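Long-range contacts in glutamyl-tRNA(Gln) amidotransferase subunit B, mitochondrial (Saccharomyces cerevisiae, PDB 4N0H), which is the B subunit of a three-chain mitochondrial amidotransferase assembly and carries the GatB/GatE-type catalytic domain, a mixed beta-sheet with helices packed on it: residues B[19-24]-B[169-174]; B[109-114]-B[138-143]; B[72-77]-B[196-201]; B[212-217]-B[227-232]. All coordinates share one frame; numbering follows the deposited sequence.

Contact 1. Residues B[19-24]-B[169-174]; sequences EIHTQL and LIELVT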
# COMPACT_ATOMS: atom_id res chain seq x y z
N GLU B 19 16.36 -17.69 -19.52
CA GLU B 19 15.31 -16.85 -18.94
C GLU B 19 14.77 -15.95 -20.04
O GLU B 19 15.47 -15.06 -20.53
CB GLU B 19 15.86 -16.02 -17.79
CG GLU B 19 16.37 -16.86 -16.64
CD GLU B 19 17.09 -16.04 -15.59
OE1 GLU B 19 17.07 -14.79 -15.69
OE2 GLU B 19 17.69 -16.64 -14.67
N ILE B 20 13.52 -16.20 -20.45
CA ILE B 20 12.95 -15.51 -21.60
C ILE B 20 11.79 -14.59 -21.23
O ILE B 20 10.75 -15.04 -20.76
CB ILE B 20 12.48 -16.50 -22.68
CG1 ILE B 20 13.63 -17.41 -23.10
CG2 ILE B 20 11.93 -15.75 -23.87
CD1 ILE B 20 13.26 -18.42 -24.18
N HIS B 21 11.99 -13.30 -21.45
CA HIS B 21 10.95 -12.32 -21.23
C HIS B 21 10.22 -12.07 -22.53
O HIS B 21 10.83 -11.88 -23.58
CB HIS B 21 11.52 -11.01 -20.67
CG HIS B 21 12.05 -11.14 -19.28
ND1 HIS B 21 13.24 -11.75 -18.98
CD2 HIS B 21 11.53 -10.73 -18.09
CE1 HIS B 21 13.45 -11.71 -17.68
NE2 HIS B 21 12.42 -11.10 -17.12
N THR B 22 8.89 -12.07 -22.46
CA THR B 22 8.07 -11.94 -23.64
C THR B 22 6.96 -10.91 -23.44
O THR B 22 6.14 -11.04 -22.53
CB THR B 22 7.46 -13.30 -24.03
OG1 THR B 22 8.45 -14.09 -24.72
CG2 THR B 22 6.27 -13.12 -24.93
N GLN B 23 6.94 -9.89 -24.28
CA GLN B 23 5.88 -8.89 -24.25
C GLN B 23 4.58 -9.49 -24.76
O GLN B 23 4.54 -10.02 -25.87
CB GLN B 23 6.25 -7.67 -25.10
CG GLN B 23 7.28 -6.75 -24.49
CD GLN B 23 7.43 -5.44 -25.25
OE1 GLN B 23 7.29 -5.40 -26.47
NE2 GLN B 23 7.72 -4.37 -24.52
N LEU B 24 3.53 -9.41 -23.95
CA LEU B 24 2.21 -9.87 -24.37
C LEU B 24 1.54 -8.84 -25.26
O LEU B 24 1.68 -7.64 -25.05
CB LEU B 24 1.34 -10.16 -23.15
CG LEU B 24 1.83 -11.26 -22.20
CD1 LEU B 24 0.77 -11.60 -21.17
CD2 LEU B 24 2.25 -12.50 -22.98
N LEU B 169 4.41 -8.53 -19.37
CA LEU B 169 5.43 -9.49 -19.77
C LEU B 169 5.11 -10.84 -19.14
O LEU B 169 4.50 -10.91 -18.07
CB LEU B 169 6.81 -9.05 -19.28
CG LEU B 169 7.36 -7.68 -19.69
CD1 LEU B 169 8.67 -7.38 -18.98
CD2 LEU B 169 7.55 -7.66 -21.18
N ILE B 170 5.53 -11.91 -19.81
CA ILE B 170 5.64 -13.20 -19.14
C ILE B 170 7.10 -13.63 -19.15
O ILE B 170 7.75 -13.63 -20.20
CB ILE B 170 4.77 -14.28 -19.81
CG1 ILE B 170 3.29 -14.01 -19.55
CG2 ILE B 170 5.13 -15.65 -19.27
CD1 ILE B 170 2.38 -15.14 -20.00
N GLU B 171 7.62 -13.96 -17.98
CA GLU B 171 8.97 -14.49 -17.89
C GLU B 171 8.90 -16.01 -17.78
O GLU B 171 8.24 -16.54 -16.88
CB GLU B 171 9.73 -13.92 -16.70
CG GLU B 171 11.14 -14.48 -16.56
CD GLU B 171 11.85 -14.02 -15.30
OE1 GLU B 171 12.87 -14.63 -14.94
OE2 GLU B 171 11.40 -13.03 -14.68
N LEU B 172 9.58 -16.69 -18.68
CA LEU B 172 9.67 -18.15 -18.64
C LEU B 172 11.08 -18.56 -18.25
O LEU B 172 12.05 -18.16 -18.88
CB LEU B 172 9.28 -18.75 -19.99
CG LEU B 172 9.37 -20.27 -20.15
CD1 LEU B 172 8.19 -20.78 -20.95
CD2 LEU B 172 10.68 -20.67 -20.81
N VAL B 173 11.19 -19.36 -17.19
CA VAL B 173 12.49 -19.86 -16.77
C VAL B 173 12.56 -21.38 -16.97
O VAL B 173 11.74 -22.13 -16.42
CB VAL B 173 12.77 -19.52 -15.30
CG1 VAL B 173 14.21 -19.88 -14.94
CG2 VAL B 173 12.51 -18.05 -15.04
N THR B 174 13.53 -21.82 -17.76
CA THR B 174 13.73 -23.25 -17.97
C THR B 174 14.64 -23.81 -16.89
O THR B 174 15.34 -23.07 -16.21
CB THR B 174 14.38 -23.54 -19.34
OG1 THR B 174 15.77 -23.23 -19.28
CG2 THR B 174 13.73 -22.72 -20.44
O HOH W 1 8.51 -15.65 -21.98
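Ile20 and Leu172 exchange both of their backbone bonds: Ile20 N reaches Leu172 O at 2.9 Å and Leu172 N returns to Ile20 O, each nearly straight. Thr22 and Ile170 repeat the pattern two residues on, although Thr22 N meets Ile170 O at a more bent angle of 142°. One water bridges the two strands. It donates to Ile20 O at 2.6 Å and to Ile170 O at 2.8 Å, so these two carbonyls, each already taken by an amide across the strands, accept a second hydrogen bond.

On the face of His21, the non-hydrogen-bonded partner Glu171 runs alongside the imidazole. Its CG, held anti to the backbone N (chi1 178°), sits 3.9 Å from the centroid of the His21 ring in a CH-pi contact over one face. Further along, Leu169 CD2 presses on Gln23 CG at 3.4 Å, while the amide of Gln23 bonds to Asp143.

Just past the strand, Leu24 lays both methyls against Ile170 CG1, and on the face of Ile170 Tyr191 of helix 181-197 covers Ile20 and Leu172. This is an antiparallel strand pair in the central sheet of the GatB/GatE catalytic domain.

Contact 2. Residues B[109-114]-B[138-143]; sequences RPFARG and LQIEQD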
# COMPACT_ATOMS: atom_id res chain seq x y z
N ARG B 109 5.31 -16.29 -5.51
CA ARG B 109 4.28 -17.21 -5.99
C ARG B 109 3.99 -17.00 -7.47
O ARG B 109 3.10 -16.23 -7.83
CB ARG B 109 3.00 -17.05 -5.17
CG ARG B 109 3.18 -17.23 -3.67
CD ARG B 109 1.84 -17.47 -2.98
NE ARG B 109 1.13 -18.60 -3.57
CZ ARG B 109 1.31 -19.87 -3.21
NH1 ARG B 109 2.18 -20.17 -2.25
NH2 ARG B 109 0.62 -20.83 -3.80
N PRO B 110 4.74 -17.70 -8.33
CA PRO B 110 4.60 -17.57 -9.78
C PRO B 110 3.27 -18.13 -10.28
O PRO B 110 2.64 -18.94 -9.59
CB PRO B 110 5.78 -18.39 -10.32
CG PRO B 110 6.08 -19.37 -9.24
CD PRO B 110 5.80 -18.64 -7.95
N PHE B 111 2.85 -17.69 -11.47
CA PHE B 111 1.59 -18.12 -12.06
C PHE B 111 1.52 -19.64 -12.26
O PHE B 111 0.48 -20.25 -12.01
CB PHE B 111 1.34 -17.41 -13.40
CG PHE B 111 -0.02 -17.69 -13.99
CD1 PHE B 111 -0.18 -18.70 -14.94
CD2 PHE B 111 -1.13 -16.96 -13.60
CE1 PHE B 111 -1.43 -18.97 -15.48
CE2 PHE B 111 -2.38 -17.22 -14.14
CZ PHE B 111 -2.53 -18.22 -15.08
N ALA B 112 2.61 -20.23 -12.73
CA ALA B 112 2.66 -21.67 -12.99
C ALA B 112 4.05 -22.23 -12.75
O ALA B 112 5.05 -21.51 -12.77
CB ALA B 112 2.21 -21.97 -14.42
N ARG B 113 4.11 -23.54 -12.53
CA ARG B 113 5.38 -24.22 -12.36
C ARG B 113 5.38 -25.52 -13.16
O ARG B 113 4.33 -26.06 -13.50
CB ARG B 113 5.65 -24.50 -10.88
CG ARG B 113 6.05 -23.27 -10.08
CD ARG B 113 6.17 -23.58 -8.59
NE ARG B 113 4.87 -23.54 -7.91
CZ ARG B 113 4.62 -24.14 -6.75
NH1 ARG B 113 5.57 -24.83 -6.13
NH2 ARG B 113 3.42 -24.05 -6.20
N GLY B 114 6.58 -26.01 -13.47
CA GLY B 114 6.71 -27.24 -14.23
C GLY B 114 6.38 -27.02 -15.70
O GLY B 114 6.33 -25.88 -16.17
N LEU B 138 6.76 -19.87 -14.57
CA LEU B 138 6.18 -18.94 -15.51
C LEU B 138 5.64 -17.78 -14.69
O LEU B 138 4.84 -17.99 -13.78
CB LEU B 138 5.04 -19.67 -16.23
CG LEU B 138 4.48 -19.23 -17.58
CD1 LEU B 138 3.97 -20.47 -18.31
CD2 LEU B 138 3.35 -18.24 -17.37
N GLN B 139 6.10 -16.56 -14.97
CA GLN B 139 5.73 -15.39 -14.16
C GLN B 139 5.17 -14.24 -15.00
O GLN B 139 5.65 -13.97 -16.09
CB GLN B 139 6.94 -14.87 -13.38
CG GLN B 139 7.51 -15.84 -12.35
CD GLN B 139 8.69 -15.25 -11.59
OE1 GLN B 139 9.24 -14.21 -11.97
NE2 GLN B 139 9.07 -15.91 -10.50
N ILE B 140 4.16 -13.55 -14.46
CA ILE B 140 3.66 -12.33 -15.09
C ILE B 140 4.30 -11.14 -14.40
O ILE B 140 4.38 -11.10 -13.17
CB ILE B 140 2.13 -12.22 -14.95
CG1 ILE B 140 1.43 -13.43 -15.58
CG2 ILE B 140 1.62 -10.92 -15.57
CD1 ILE B 140 -0.01 -13.59 -15.15
N GLU B 141 4.79 -10.18 -15.18
CA GLU B 141 5.39 -8.99 -14.59
C GLU B 141 5.31 -7.74 -15.47
O GLU B 141 5.05 -7.83 -16.67
CB GLU B 141 6.85 -9.26 -14.20
CG GLU B 141 7.75 -9.62 -15.36
CD GLU B 141 9.15 -9.98 -14.90
OE1 GLU B 141 10.11 -9.71 -15.65
OE2 GLU B 141 9.28 -10.54 -13.79
N GLN B 142 5.54 -6.58 -14.86
CA GLN B 142 5.50 -5.30 -15.55
C GLN B 142 6.76 -5.04 -16.35
O GLN B 142 7.86 -5.31 -15.87
CB GLN B 142 5.39 -4.16 -14.53
CG GLN B 142 4.02 -3.91 -13.97
CD GLN B 142 4.02 -2.74 -13.00
OE1 GLN B 142 4.93 -2.60 -12.18
NE2 GLN B 142 3.02 -1.87 -13.12
N ASP B 143 6.60 -4.48 -17.54
CA ASP B 143 7.75 -3.94 -18.27
C ASP B 143 8.04 -2.54 -17.73
O ASP B 143 7.18 -1.91 -17.11
CB ASP B 143 7.46 -3.88 -19.77
CG ASP B 143 8.73 -3.96 -20.62
OD1 ASP B 143 8.62 -4.13 -21.85
OD2 ASP B 143 9.85 -3.88 -20.05
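Phe111 and Ala112 both stand opposite Leu138, so the antiparallel pairing of strands 102-120 and 130-142 is broken here by a classic beta bulge. Leu138 N donates to Ala112 O at 3.0 Å, from a position tilted 34° out of the carbonyl plane. The return bond, Ala112 N to Leu138 O, is weak at 3.3 Å. Next to the bulge, Pro110 lies against Gln139.

The side chains divide between the two faces of the sheet. Phe111, Ala112 and Leu138 gather on the side covered by helix 65-78: Ala71 and Ser75 touch Phe111, Ser75 also touches Ala112, and Leu74 touches Leu138. With its CG anti to the backbone N (chi1 -174°), Phe111 places its ring so that the two ortho carbons face different residues: CD2 meets Ile140 CD1 at 3.9 Å, and CD1 meets Leu138 CD2 at 4.3 Å. The methyl of Ala112 sits 4.1 Å from Leu138 CB.

Pro110 and Gln139 meet apart from this apolar cluster. Gln139 keeps an extended chain, and its aliphatic part lies against the proline ring, while its backbone bonds to Glu171 of the next strand. Asn83 bonds to the backbone of Phe111, and its ND2 to Pro110 O. Just before the bulge, Pro110 CB touches Leu138 O at 3.6 Å and Gln139 CG at 3.7 Å.

Contact 3. Residues B[72-77]-B[196-201]; sequences MKLSLA and RHLHIS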
# COMPACT_ATOMS: atom_id res chain seq x y z
N MET B 72 -2.68 -18.42 -19.03
CA MET B 72 -3.35 -19.72 -19.01
C MET B 72 -3.03 -20.53 -20.27
O MET B 72 -2.67 -21.70 -20.19
CB MET B 72 -4.86 -19.56 -18.87
CG MET B 72 -5.36 -19.71 -17.44
SD MET B 72 -4.97 -21.36 -16.81
CE MET B 72 -5.84 -21.32 -15.26
N LYS B 73 -3.17 -19.90 -21.43
CA LYS B 73 -2.94 -20.57 -22.70
C LYS B 73 -1.51 -21.10 -22.79
O LYS B 73 -1.27 -22.22 -23.25
CB LYS B 73 -3.26 -19.65 -23.88
CG LYS B 73 -4.71 -19.17 -23.89
CD LYS B 73 -5.00 -18.27 -25.08
CE LYS B 73 -5.09 -19.06 -26.37
NZ LYS B 73 -5.36 -18.19 -27.55
N LEU B 74 -0.55 -20.29 -22.33
CA LEU B 74 0.84 -20.71 -22.34
C LEU B 74 1.10 -21.87 -21.38
O LEU B 74 1.79 -22.82 -21.74
CB LEU B 74 1.77 -19.54 -22.01
CG LEU B 74 3.25 -19.90 -22.01
CD1 LEU B 74 3.68 -20.44 -23.38
CD2 LEU B 74 4.09 -18.71 -21.60
N SER B 75 0.54 -21.80 -20.18
CA SER B 75 0.72 -22.86 -19.18
C SER B 75 0.18 -24.18 -19.71
O SER B 75 0.81 -25.22 -19.55
CB SER B 75 -0.00 -22.50 -17.87
OG SER B 75 0.44 -21.26 -17.36
N LEU B 76 -0.99 -24.12 -20.34
CA LEU B 76 -1.63 -25.32 -20.88
C LEU B 76 -0.80 -25.92 -22.01
O LEU B 76 -0.62 -27.13 -22.09
CB LEU B 76 -3.04 -24.98 -21.38
CG LEU B 76 -4.08 -24.73 -20.28
CD1 LEU B 76 -5.38 -24.22 -20.88
CD2 LEU B 76 -4.31 -26.00 -19.48
N ALA B 77 -0.27 -25.06 -22.88
CA ALA B 77 0.54 -25.51 -24.00
C ALA B 77 1.82 -26.19 -23.53
O ALA B 77 2.32 -27.11 -24.18
CB ALA B 77 0.87 -24.35 -24.93
N ARG B 196 3.49 -17.12 -30.91
CA ARG B 196 2.80 -16.55 -32.06
C ARG B 196 1.57 -17.38 -32.42
O ARG B 196 0.52 -16.84 -32.77
CB ARG B 196 3.74 -16.45 -33.26
CG ARG B 196 4.92 -15.51 -33.06
CD ARG B 196 5.91 -15.60 -34.23
NE ARG B 196 5.28 -15.23 -35.49
CZ ARG B 196 5.23 -13.99 -35.97
NH1 ARG B 196 5.77 -12.98 -35.29
NH2 ARG B 196 4.64 -13.75 -37.14
N HIS B 197 1.71 -18.69 -32.32
CA HIS B 197 0.62 -19.61 -32.62
C HIS B 197 -0.51 -19.48 -31.61
O HIS B 197 -1.69 -19.63 -31.95
CB HIS B 197 1.14 -21.05 -32.66
CG HIS B 197 0.13 -22.03 -33.16
ND1 HIS B 197 -0.49 -21.91 -34.39
CD2 HIS B 197 -0.36 -23.17 -32.61
CE1 HIS B 197 -1.32 -22.92 -34.56
NE2 HIS B 197 -1.26 -23.70 -33.50
N LEU B 198 -0.16 -19.21 -30.35
CA LEU B 198 -1.15 -19.02 -29.30
C LEU B 198 -1.75 -17.61 -29.34
O LEU B 198 -2.69 -17.31 -28.61
CB LEU B 198 -0.53 -19.27 -27.93
CG LEU B 198 -0.04 -20.68 -27.62
CD1 LEU B 198 0.63 -20.71 -26.25
CD2 LEU B 198 -1.19 -21.67 -27.68
N HIS B 199 -1.19 -16.76 -30.20
CA HIS B 199 -1.61 -15.37 -30.33
C HIS B 199 -1.44 -14.57 -29.03
O HIS B 199 -2.31 -13.77 -28.68
CB HIS B 199 -3.05 -15.26 -30.83
CG HIS B 199 -3.28 -15.89 -32.16
ND1 HIS B 199 -3.31 -15.16 -33.33
CD2 HIS B 199 -3.49 -17.18 -32.52
CE1 HIS B 199 -3.53 -15.97 -34.35
NE2 HIS B 199 -3.65 -17.20 -33.89
N ILE B 200 -0.33 -14.78 -28.33
CA ILE B 200 -0.10 -14.04 -27.09
C ILE B 200 1.08 -13.07 -27.20
O ILE B 200 1.27 -12.23 -26.32
CB ILE B 200 0.13 -14.98 -25.88
CG1 ILE B 200 1.41 -15.80 -26.08
CG2 ILE B 200 -1.07 -15.88 -25.68
CD1 ILE B 200 1.75 -16.69 -24.90
N SER B 201 1.84 -13.19 -28.28
CA SER B 201 3.01 -12.35 -28.50
C SER B 201 3.53 -12.49 -29.92
O SER B 201 3.24 -13.48 -30.60
CB SER B 201 4.12 -12.72 -27.53
OG SER B 201 5.27 -11.92 -27.75
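Lys73 reaches from helix 65-78 to the end of helix 181-197 and bonds there to the carbonyl of Leu198. From CB, which points at the other segment, CG leaves anti to the carbonyl carbon and CD continues extended. The chain then bends at chi3 (74°), which brings CE to 3.7 Å from Leu198 O and sets NZ at its hydrogen-bonding distance of 3.0 Å from the same oxygen. NZ approaches 24° out of the carbonyl plane. The ammonium thus serves a carbonyl at the C-terminal end of a helix, where the helix dipole would probably favour a positive charge.

Leu198 is the centre of the apolar part. Its CD1 touches Lys73 O and Ala77 CB, both at 3.9 Å, and meets Leu74 CD1, the two leucine side chains crossing at about a right angle. Next to it, Ile200 CD1 touches Leu74 CB at 4.1 Å. His199, with positive phi, forms a Schellman motif; Leu198 and Ile200, its sequence neighbours, both point toward helix 65-78.

Leu194 and Tyr191 of helix 181-197 extend the packing on Leu74, and Met308 closes over Lys73 and Leu198. Helix 298-306 adds Val304 against Lys73, and Ser75 touches Phe111 and Ala112 of strand 102-120, so helix 65-78 is wedged between sheet and helices.

Contact 4. Residues B[212-217]-B[227-232]; sequences VDVNLS and KNLPNT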
# COMPACT_ATOMS: atom_id res chain seq x y z
N VAL B 212 16.11 -12.74 -24.32
CA VAL B 212 16.66 -13.98 -23.79
C VAL B 212 17.93 -13.77 -22.96
O VAL B 212 18.96 -13.33 -23.47
CB VAL B 212 16.98 -14.96 -24.93
CG1 VAL B 212 17.53 -16.27 -24.36
CG2 VAL B 212 15.75 -15.21 -25.77
N ASP B 213 17.84 -14.07 -21.67
CA ASP B 213 19.03 -14.15 -20.82
C ASP B 213 19.45 -15.60 -20.70
O ASP B 213 18.63 -16.51 -20.85
CB ASP B 213 18.74 -13.59 -19.42
CG ASP B 213 18.42 -12.11 -19.43
OD1 ASP B 213 18.89 -11.40 -20.35
OD2 ASP B 213 17.70 -11.65 -18.51
N VAL B 214 20.73 -15.83 -20.43
CA VAL B 214 21.27 -17.18 -20.30
C VAL B 214 21.95 -17.34 -18.95
O VAL B 214 22.59 -16.41 -18.46
CB VAL B 214 22.29 -17.49 -21.41
CG1 VAL B 214 22.83 -18.91 -21.28
CG2 VAL B 214 21.68 -17.29 -22.78
N ASN B 215 21.81 -18.51 -18.34
CA ASN B 215 22.64 -18.89 -17.21
C ASN B 215 23.30 -20.24 -17.50
O ASN B 215 22.66 -21.15 -18.01
CB ASN B 215 21.84 -18.94 -15.91
CG ASN B 215 20.65 -19.87 -15.99
OD1 ASN B 215 19.52 -19.43 -16.21
ND2 ASN B 215 20.89 -21.16 -15.82
N LEU B 216 24.59 -20.35 -17.19
CA LEU B 216 25.30 -21.60 -17.44
C LEU B 216 26.41 -21.88 -16.43
O LEU B 216 26.83 -21.00 -15.68
CB LEU B 216 25.85 -21.63 -18.88
CG LEU B 216 26.62 -20.43 -19.43
CD1 LEU B 216 28.04 -20.36 -18.88
CD2 LEU B 216 26.65 -20.47 -20.95
N SER B 217 26.88 -23.12 -16.44
CA SER B 217 28.00 -23.55 -15.61
C SER B 217 28.54 -24.85 -16.18
O SER B 217 27.79 -25.77 -16.48
CB SER B 217 27.56 -23.75 -14.16
OG SER B 217 26.67 -24.85 -14.04
N LYS B 227 23.97 -11.46 -19.80
CA LYS B 227 22.90 -10.49 -20.00
C LYS B 227 23.11 -9.65 -21.25
O LYS B 227 24.18 -9.65 -21.85
CB LYS B 227 22.77 -9.58 -18.78
CG LYS B 227 22.56 -10.32 -17.46
CD LYS B 227 21.21 -11.01 -17.42
CE LYS B 227 20.96 -11.64 -16.06
NZ LYS B 227 21.00 -10.64 -14.96
N ASN B 228 22.06 -8.92 -21.64
CA ASN B 228 22.10 -8.02 -22.80
C ASN B 228 22.51 -8.70 -24.10
O ASN B 228 23.52 -8.36 -24.72
CB ASN B 228 22.98 -6.80 -22.52
CG ASN B 228 22.42 -5.92 -21.41
OD1 ASN B 228 21.51 -5.12 -21.64
ND2 ASN B 228 22.96 -6.07 -20.20
N LEU B 229 21.70 -9.67 -24.52
CA LEU B 229 21.88 -10.36 -25.79
C LEU B 229 20.72 -10.00 -26.71
O LEU B 229 19.58 -10.38 -26.45
CB LEU B 229 21.94 -11.87 -25.55
CG LEU B 229 22.97 -12.29 -24.50
CD1 LEU B 229 22.72 -13.71 -24.01
CD2 LEU B 229 24.37 -12.15 -25.04
N PRO B 230 21.01 -9.24 -27.78
CA PRO B 230 19.99 -8.59 -28.61
C PRO B 230 19.36 -9.49 -29.68
O PRO B 230 18.23 -9.22 -30.09
CB PRO B 230 20.76 -7.45 -29.28
CG PRO B 230 22.23 -7.62 -28.87
CD PRO B 230 22.37 -8.98 -28.28
N ASN B 231 20.06 -10.52 -30.11
CA ASN B 231 19.55 -11.40 -31.16
C ASN B 231 20.08 -12.82 -31.00
O ASN B 231 21.08 -13.03 -30.33
CB ASN B 231 19.90 -10.86 -32.54
CG ASN B 231 21.37 -10.49 -32.66
OD1 ASN B 231 21.73 -9.32 -32.61
ND2 ASN B 231 22.22 -11.50 -32.80
N THR B 232 19.40 -13.77 -31.64
CA THR B 232 19.74 -15.19 -31.51
C THR B 232 21.21 -15.48 -31.83
O THR B 232 21.82 -16.34 -31.20
CB THR B 232 18.82 -16.07 -32.38
OG1 THR B 232 19.61 -17.02 -33.12
CG2 THR B 232 18.01 -15.22 -33.35
O HOH W 2 17.19 -11.50 -26.66
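Leu229 O accepts a hydrogen bond from a water at 2.6 Å, and the same water takes the N-H of Val212 at 2.9 Å. This single molecule joins strand 210-218 to the loop that leads into helix 232-248, at the point where the chain has left the antiparallel hairpin of strands 210-218 and 224-226. No direct hydrogen bond links the two segments, so water and side chains make the connection.

Leu229 carries the apolar part. Its CG lies anti to the carbonyl carbon (chi1 -53°), which sends CD1 over the strand to 3.8 Å from Val212 O and 3.9 Å from Val214 CG2. The valine and leucine side chains cross at about a right angle. Ile235 of helix 232-248 packs on Val212 and Val214, while Trp266 packs on Leu229.

Asp213 and Lys227 meet on the partly exposed side. The lysine chain is bent at chi2 and chi4, and it is a methylene that meets the carboxylate; the ammonium stays clear, with NZ 5.0 Å from Asp213 OD2. That ammonium makes a long, weak ion pair with Glu225. The closest approach of the two residues is Asp213 CG to Lys227 CD, 3.6 Å.

Overall arrangement
Contacts 1, 2 and 4 all involve the large mixed sheet: contact 1 lies near the centre of the chain, where strand 168-174 pairs with 130-142 of contact 2, and strand 14-23 with 210-218 of contact 4. Contact 3 instead joins helix 65-78 to the turn that follows helix 181-197, and its Leu74 and Ser75 touch Leu138, tying it to contact 2. Regular backbone bonding dominates contact 1, becomes irregular at the bulge of contact 2, and gives way to a bridging water in contact 4. Contacts 2 and 3 are buried, contacts 1 and 4 partly so. Contacts 3 and 4 lie on opposite sides of the chain's centre, about 22 Å apart between centres.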